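Local atomic coordinates of nuclear inclusion protein A (Tobacco vein mottling virus, PDB entry 3MMG), a protein that probably acts as the cysteine-type endopeptidase of a potyvirus, a 3C-like protease that cuts the viral polyprotein at specific sites. Residues P103-V112 with L124-V132; S138-T146 with G175-P183. The protein carries 3 engineered substitutions. All blocks are in the same frame, centred on the assembly; numbering follows the deposited sequence.

Contact 1: P103-V112 with L124-V132; sequences PTIKDRVCMV and LVSESSHIV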
# COMPACT_ATOMS: atom_id res chain seq x y z
N PRO A 103 -12.28 -6.31 -0.23
CA PRO A 103 -13.41 -5.63 0.42
C PRO A 103 -14.73 -6.15 -0.09
O PRO A 103 -14.81 -6.73 -1.19
CB PRO A 103 -13.28 -4.16 -0.03
CG PRO A 103 -12.06 -4.07 -0.90
CD PRO A 103 -11.60 -5.47 -1.23
N THR A 104 -15.77 -5.90 0.69
CA THR A 104 -17.14 -6.17 0.25
C THR A 104 -17.98 -4.96 0.57
O THR A 104 -17.53 -4.06 1.29
CB THR A 104 -17.78 -7.40 0.96
OG1 THR A 104 -18.26 -7.01 2.25
CG2 THR A 104 -16.80 -8.56 1.09
N ILE A 105 -19.20 -4.94 0.06
CA ILE A 105 -20.10 -3.81 0.33
C ILE A 105 -20.59 -3.75 1.78
O ILE A 105 -21.32 -2.83 2.14
CB ILE A 105 -21.30 -3.76 -0.65
CG1 ILE A 105 -22.14 -5.04 -0.58
CG2 ILE A 105 -20.81 -3.47 -2.06
CD1 ILE A 105 -23.50 -4.88 -1.34
N LYS A 106 -20.21 -4.73 2.60
CA LYS A 106 -20.47 -4.63 4.04
C LYS A 106 -19.42 -3.76 4.74
O LYS A 106 -19.69 -3.15 5.78
CB LYS A 106 -20.49 -6.03 4.67
CG LYS A 106 -20.81 -6.06 6.18
CD LYS A 106 -20.91 -7.50 6.73
CE LYS A 106 -20.79 -7.48 8.26
NZ LYS A 106 -21.27 -8.77 8.84
N ASP A 107 -18.23 -3.70 4.17
CA ASP A 107 -17.11 -3.08 4.87
C ASP A 107 -17.17 -1.57 4.97
O ASP A 107 -17.63 -0.88 4.06
CB ASP A 107 -15.82 -3.41 4.13
CG ASP A 107 -15.34 -4.81 4.42
OD1 ASP A 107 -15.27 -5.18 5.62
OD2 ASP A 107 -15.07 -5.53 3.45
N ARG A 108 -16.64 -1.07 6.07
CA ARG A 108 -16.21 0.32 6.14
C ARG A 108 -14.74 0.25 6.54
O ARG A 108 -14.30 -0.72 7.17
CB ARG A 108 -17.03 1.08 7.19
CG ARG A 108 -18.54 1.02 6.87
CD ARG A 108 -19.34 1.95 7.76
NE ARG A 108 -19.37 1.53 9.16
CZ ARG A 108 -20.27 0.68 9.67
NH1 ARG A 108 -21.18 0.12 8.87
NH2 ARG A 108 -20.26 0.38 10.97
N VAL A 109 -13.99 1.28 6.17
CA VAL A 109 -12.52 1.23 6.35
C VAL A 109 -11.96 2.42 7.11
O VAL A 109 -12.49 3.54 7.02
CB VAL A 109 -11.75 1.09 5.00
CG1 VAL A 109 -12.07 -0.24 4.29
CG2 VAL A 109 -12.02 2.30 4.08
N CYS A 110 -10.90 2.16 7.89
CA CYS A 110 -10.03 3.22 8.47
C CYS A 110 -8.64 3.15 7.87
O CYS A 110 -8.10 2.05 7.67
CB CYS A 110 -9.85 3.05 9.98
SG CYS A 110 -11.30 3.30 10.96
N MET A 111 -8.02 4.31 7.63
CA MET A 111 -6.64 4.32 7.18
C MET A 111 -5.77 4.23 8.42
O MET A 111 -6.04 4.87 9.45
CB MET A 111 -6.36 5.57 6.36
CG MET A 111 -4.98 5.55 5.71
SD MET A 111 -4.75 6.96 4.59
CE MET A 111 -6.02 6.66 3.37
N VAL A 112 -4.72 3.42 8.32
CA VAL A 112 -3.78 3.25 9.43
C VAL A 112 -2.39 3.68 8.97
O VAL A 112 -1.97 3.37 7.85
CB VAL A 112 -3.74 1.79 9.87
CG1 VAL A 112 -2.62 1.61 10.91
CG2 VAL A 112 -5.09 1.38 10.47
N LEU A 124 -1.27 5.49 14.12
CA LEU A 124 -2.21 6.55 13.73
C LEU A 124 -3.40 5.90 13.04
O LEU A 124 -3.23 4.95 12.29
CB LEU A 124 -1.53 7.53 12.78
CG LEU A 124 -0.09 7.97 13.17
CD1 LEU A 124 0.63 8.58 12.00
CD2 LEU A 124 -0.14 8.90 14.31
N VAL A 125 -4.60 6.40 13.30
CA VAL A 125 -5.77 5.85 12.62
C VAL A 125 -6.73 6.99 12.25
O VAL A 125 -6.85 7.97 12.97
CB VAL A 125 -6.48 4.74 13.46
CG1 VAL A 125 -7.04 5.27 14.76
CG2 VAL A 125 -7.58 4.08 12.63
N SER A 126 -7.36 6.86 11.08
CA SER A 126 -8.26 7.90 10.58
C SER A 126 -9.71 7.63 10.98
O SER A 126 -10.02 6.60 11.60
CB SER A 126 -8.24 7.95 9.05
OG SER A 126 -8.93 6.83 8.50
N GLU A 127 -10.60 8.56 10.61
CA GLU A 127 -12.04 8.25 10.70
C GLU A 127 -12.36 7.11 9.74
O GLU A 127 -11.64 6.89 8.75
CB GLU A 127 -12.88 9.48 10.31
CG GLU A 127 -13.01 10.53 11.40
CD GLU A 127 -14.12 11.50 11.06
OE1 GLU A 127 -13.92 12.35 10.17
OE2 GLU A 127 -15.19 11.40 11.69
N SER A 128 -13.46 6.42 10.00
CA SER A 128 -13.86 5.32 9.11
C SER A 128 -14.64 5.88 7.93
O SER A 128 -15.31 6.92 8.04
CB SER A 128 -14.72 4.26 9.82
OG SER A 128 -16.00 4.76 10.16
N SER A 129 -14.58 5.17 6.81
CA SER A 129 -15.25 5.61 5.59
C SER A 129 -16.05 4.50 4.94
O SER A 129 -15.67 3.33 4.95
CB SER A 129 -14.21 6.09 4.58
OG SER A 129 -14.82 6.53 3.36
N HIS A 130 -17.17 4.90 4.33
CA HIS A 130 -17.88 4.02 3.43
C HIS A 130 -17.02 3.86 2.19
O HIS A 130 -16.13 4.69 1.94
CB HIS A 130 -19.24 4.63 3.07
CG HIS A 130 -20.00 5.08 4.28
ND1 HIS A 130 -20.45 4.19 5.24
CD2 HIS A 130 -20.33 6.31 4.72
CE1 HIS A 130 -21.05 4.85 6.21
NE2 HIS A 130 -20.97 6.15 5.93
N ILE A 131 -17.28 2.79 1.44
CA ILE A 131 -16.50 2.52 0.21
C ILE A 131 -17.41 2.19 -0.95
O ILE A 131 -18.54 1.73 -0.74
CB ILE A 131 -15.45 1.43 0.42
CG1 ILE A 131 -16.10 0.10 0.85
CG2 ILE A 131 -14.48 1.87 1.56
CD1 ILE A 131 -15.14 -1.11 0.89
N VAL A 132 -16.92 2.46 -2.17
CA VAL A 132 -17.71 2.17 -3.38
C VAL A 132 -16.76 1.69 -4.46
O VAL A 132 -15.81 2.40 -4.80
CB VAL A 132 -18.47 3.43 -3.89
CG1 VAL A 132 -19.26 3.09 -5.19
CG2 VAL A 132 -19.40 4.01 -2.83
O HOH W 1 -20.79 -0.46 0.64
O HOH W 2 -19.02 0.86 2.48

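Contact 2: S138-T146 with G175-P183; sequences SFWQHWITT and GSNYFVEFP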
# COMPACT_ATOMS: atom_id res chain seq x y z
N SER A 138 -9.60 -2.44 -9.97
CA SER A 138 -9.32 -2.86 -8.60
C SER A 138 -9.40 -1.69 -7.63
O SER A 138 -8.96 -1.78 -6.47
CB SER A 138 -7.96 -3.55 -8.53
OG SER A 138 -8.02 -4.83 -9.16
N PHE A 139 -9.96 -0.57 -8.08
CA PHE A 139 -10.04 0.62 -7.24
C PHE A 139 -11.37 0.71 -6.51
O PHE A 139 -12.43 0.39 -7.07
CB PHE A 139 -9.87 1.92 -8.05
CG PHE A 139 -8.50 2.12 -8.63
CD1 PHE A 139 -7.39 2.38 -7.80
CD2 PHE A 139 -8.31 2.06 -10.01
CE1 PHE A 139 -6.09 2.57 -8.36
CE2 PHE A 139 -7.01 2.24 -10.57
CZ PHE A 139 -5.91 2.49 -9.73
N TRP A 140 -11.32 1.16 -5.26
CA TRP A 140 -12.52 1.48 -4.49
C TRP A 140 -12.42 2.91 -3.98
O TRP A 140 -11.38 3.32 -3.44
CB TRP A 140 -12.63 0.58 -3.26
CG TRP A 140 -12.92 -0.85 -3.56
CD1 TRP A 140 -12.09 -1.77 -4.14
CD2 TRP A 140 -14.13 -1.54 -3.23
NE1 TRP A 140 -12.72 -3.00 -4.21
CE2 TRP A 140 -13.97 -2.88 -3.67
CE3 TRP A 140 -15.35 -1.16 -2.61
CZ2 TRP A 140 -14.98 -3.86 -3.50
CZ3 TRP A 140 -16.36 -2.12 -2.46
CH2 TRP A 140 -16.14 -3.47 -2.88
N GLN A 141 -13.50 3.65 -4.10
CA GLN A 141 -13.53 5.02 -3.59
C GLN A 141 -13.61 5.04 -2.05
O GLN A 141 -14.28 4.18 -1.43
CB GLN A 141 -14.71 5.79 -4.19
CG GLN A 141 -14.64 7.29 -3.91
CD GLN A 141 -15.72 8.09 -4.64
OE1 GLN A 141 -16.53 7.52 -5.36
NE2 GLN A 141 -15.71 9.40 -4.45
N HIS A 142 -12.94 6.02 -1.44
CA HIS A 142 -13.10 6.29 -0.02
C HIS A 142 -13.07 7.80 0.18
O HIS A 142 -12.70 8.56 -0.73
CB HIS A 142 -12.01 5.55 0.82
CG HIS A 142 -10.63 6.12 0.68
ND1 HIS A 142 -10.20 7.22 1.39
CD2 HIS A 142 -9.56 5.71 -0.05
CE1 HIS A 142 -8.94 7.48 1.09
NE2 HIS A 142 -8.53 6.59 0.21
N TRP A 143 -13.51 8.23 1.37
CA TRP A 143 -13.63 9.65 1.70
C TRP A 143 -12.72 10.16 2.83
O TRP A 143 -13.03 11.19 3.45
CB TRP A 143 -15.10 10.00 1.96
CG TRP A 143 -15.91 10.02 0.68
CD1 TRP A 143 -16.20 11.12 -0.09
CD2 TRP A 143 -16.49 8.89 0.00
NE1 TRP A 143 -16.93 10.74 -1.20
CE2 TRP A 143 -17.12 9.38 -1.16
CE3 TRP A 143 -16.54 7.52 0.27
CZ2 TRP A 143 -17.80 8.54 -2.05
CZ3 TRP A 143 -17.23 6.68 -0.62
CH2 TRP A 143 -17.85 7.20 -1.77
N ILE A 144 -11.60 9.47 3.08
CA ILE A 144 -10.66 9.85 4.14
C ILE A 144 -9.67 10.86 3.55
O ILE A 144 -9.07 10.62 2.51
CB ILE A 144 -9.89 8.62 4.69
CG1 ILE A 144 -10.88 7.57 5.23
CG2 ILE A 144 -8.84 9.04 5.77
CD1 ILE A 144 -10.32 6.14 5.36
N THR A 145 -9.53 11.99 4.24
CA THR A 145 -8.55 13.02 3.88
C THR A 145 -7.14 12.43 3.74
O THR A 145 -6.65 11.75 4.64
CB THR A 145 -8.57 14.18 4.92
OG1 THR A 145 -9.82 14.85 4.85
CG2 THR A 145 -7.42 15.19 4.68
N THR A 146 -6.50 12.73 2.60
CA THR A 146 -5.13 12.32 2.35
C THR A 146 -4.30 13.45 1.76
O THR A 146 -4.82 14.36 1.10
CB THR A 146 -5.07 11.14 1.36
OG1 THR A 146 -5.77 11.51 0.18
CG2 THR A 146 -5.74 9.93 1.92
N GLY A 175 -10.96 16.00 -5.89
CA GLY A 175 -10.39 15.53 -4.62
C GLY A 175 -10.87 14.17 -4.14
O GLY A 175 -10.47 13.73 -3.04
N SER A 176 -11.72 13.50 -4.93
CA SER A 176 -12.16 12.12 -4.63
C SER A 176 -10.91 11.26 -4.43
O SER A 176 -9.91 11.50 -5.09
CB SER A 176 -12.97 11.53 -5.79
OG SER A 176 -14.24 12.17 -5.93
N ASN A 177 -10.99 10.27 -3.55
CA ASN A 177 -9.86 9.39 -3.25
C ASN A 177 -10.18 7.93 -3.52
O ASN A 177 -11.33 7.51 -3.37
CB ASN A 177 -9.47 9.52 -1.78
CG ASN A 177 -8.76 10.79 -1.48
OD1 ASN A 177 -8.09 11.36 -2.35
ND2 ASN A 177 -8.91 11.26 -0.25
N TYR A 178 -9.17 7.15 -3.89
CA TYR A 178 -9.36 5.74 -4.23
C TYR A 178 -8.22 4.90 -3.69
O TYR A 178 -7.05 5.31 -3.76
CB TYR A 178 -9.48 5.52 -5.74
CG TYR A 178 -10.55 6.34 -6.38
CD1 TYR A 178 -10.27 7.65 -6.76
CD2 TYR A 178 -11.84 5.83 -6.58
CE1 TYR A 178 -11.23 8.45 -7.30
CE2 TYR A 178 -12.84 6.67 -7.16
CZ TYR A 178 -12.49 7.96 -7.52
OH TYR A 178 -13.36 8.87 -8.08
N PHE A 179 -8.57 3.75 -3.13
CA PHE A 179 -7.58 2.77 -2.76
C PHE A 179 -7.62 1.59 -3.72
O PHE A 179 -8.61 1.40 -4.44
CB PHE A 179 -7.73 2.33 -1.30
CG PHE A 179 -8.90 1.43 -0.99
CD1 PHE A 179 -8.78 0.03 -1.10
CD2 PHE A 179 -10.09 1.98 -0.48
CE1 PHE A 179 -9.83 -0.81 -0.72
CE2 PHE A 179 -11.16 1.14 -0.08
CZ PHE A 179 -11.03 -0.25 -0.22
N VAL A 180 -6.54 0.81 -3.72
CA VAL A 180 -6.48 -0.39 -4.59
C VAL A 180 -6.63 -1.60 -3.69
O VAL A 180 -5.93 -1.70 -2.69
CB VAL A 180 -5.16 -0.51 -5.42
CG1 VAL A 180 -3.90 -0.28 -4.53
CG2 VAL A 180 -5.09 -1.85 -6.19
N GLU A 181 -7.54 -2.52 -4.05
CA GLU A 181 -7.84 -3.67 -3.22
C GLU A 181 -6.83 -4.78 -3.40
O GLU A 181 -6.31 -4.97 -4.49
CB GLU A 181 -9.24 -4.22 -3.55
CG GLU A 181 -9.36 -4.69 -5.00
CD GLU A 181 -10.43 -5.75 -5.21
OE1 GLU A 181 -11.60 -5.50 -4.92
OE2 GLU A 181 -10.08 -6.84 -5.69
N PHE A 182 -6.59 -5.52 -2.32
CA PHE A 182 -5.90 -6.81 -2.43
C PHE A 182 -6.80 -7.81 -3.11
O PHE A 182 -8.03 -7.75 -2.97
CB PHE A 182 -5.46 -7.31 -1.04
CG PHE A 182 -4.30 -6.52 -0.53
CD1 PHE A 182 -4.51 -5.41 0.29
CD2 PHE A 182 -3.02 -6.78 -0.99
CE1 PHE A 182 -3.45 -4.61 0.69
CE2 PHE A 182 -1.93 -5.97 -0.59
CZ PHE A 182 -2.16 -4.88 0.24
N PRO A 183 -6.20 -8.74 -3.87
CA PRO A 183 -6.95 -9.82 -4.48
C PRO A 183 -7.22 -10.97 -3.49
O PRO A 183 -6.67 -11.00 -2.39
CB PRO A 183 -6.00 -10.30 -5.58
CG PRO A 183 -4.65 -10.12 -4.97
CD PRO A 183 -4.78 -8.78 -4.25
O HOH W 3 -10.30 -6.42 -8.55
O HOH W 4 -13.76 10.42 -2.48
O HOH W 5 -16.04 8.40 -8.15
O HOH W 6 -17.46 11.33 -5.87
O HOH W 7 -7.72 14.33 0.56

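Contact 1: P103-V112 with L124-V132
Ile131 reaches across to three places on segment 103-112. From CB its branches part: CG2 meets Val109 CG2 at 3.5 Å, the two side chains crossing at about a right angle, while CG1 stands between the backbone N and the carbonyl carbon (chi1 60°) and passes the carbonyl O of Asp107. At the tip CD1 ends 3.7 Å from Pro103 CB and close to CB of Asp107, so a long branched side chain suits the place. Trp140 and Phe179 also touch it. Beyond it Val109 and Ser129 exchange two backbone hydrogen bonds, Val109 N to Ser129 O measuring 2.9 Å.

Farther along, a side chain enters the backbone pattern. Ser126 OG accepts from Met111 N at 2.8 Å (158° at the hydrogen) and donates to the carbonyl O of its neighbour Glu127, so that a small hydroxyl bridges the strands where a main-chain carbonyl would otherwise serve; Ser126 N reaches Met111 O. On the face with Val125, Cys110 CB lies 3.6 Å from Val125 CG2. Nearer the turn Arg108 runs alongside His130, its CD 3.5 Å from His130 ND1. The chemistry implies a hairpin stitched at its irregular middle by serine, with aliphatic groups gathered at the Ile131 end.

Contact 2: S138-T146 with G175-P183
The rings of Trp140 and Phe179 run nearly parallel, 11° apart, but are slid so far that they barely overlap; what covers one face of Phe179 is Trp140 CB, 3.8 Å from the ring centroid in a CH-pi contact. The edge of the same phenyl ring is met by His142 CD2. One face of the His142 ring carries Asn177 CB, again as a CH-pi contact, and at its edge ND1 accepts from Ile144 N in the ring plane, which helps fix the rotation of the imidazole; NE2 is hydrogen-bonded with His167. At the edge of the indole lies the carboxylate of Glu181, nearly coplanar with the ring. Trp140 NE1 gives Glu181 OE1 a straight bond of 2.8 Å (167°) on the anti lone pair. Glu181 CG sits between its backbone N and carbonyl carbon (chi1 61°), from where the extended chain brings the acid to the indole, while OE2 makes a salt bridge to Arg80 and a hydrogen bond with Gln102.

On the other side of the sheet Gln141 lies across Tyr178, with its CB 3.6 Å from Tyr178 CE2. A water joins Gln141 OE1 to Tyr178 OH, and Gln141 NE2 donates to two others.

Beneath these side chains the backbones pair antiparallel: Trp140 N to Phe179 O at 2.8 Å and His142 N to Asn177 O at 2.9 Å. Asn177 ND2 adds a weak bond to Ile144 O, its OD1 goes to Thr170, and Thr146 OG1 bonds a polar side chain of the bound peptide. Neighbouring antiparallel strands of a closed six-stranded barrel, running on into a peptide-binding segment, are the arrangement of the C-terminal barrel in chymotrypsin-like 3C-type proteases.

In the fold
Both contacts belong to the same six-stranded barrel and meet where strands 121-133 and 139-142 run side by side: Val132 O probably accepts from Gln141 N, and Ser129 OG from Trp143 N. Contact 1 is a hairpin between sequence neighbours and partly buried, with exposed residues mostly on segment 124-132. Contact 2 joins segments with 28 residues between them and is mostly buried. Their chemistry follows: aliphatic branches and small hydroxyls at the hairpin, aromatic rings and a buried carboxylate farther in. Ile131 touches both Trp140 and Phe179, carrying the apolar interior of contact 1 into contact 2, whose segment 138-146 also reaches the bound peptide.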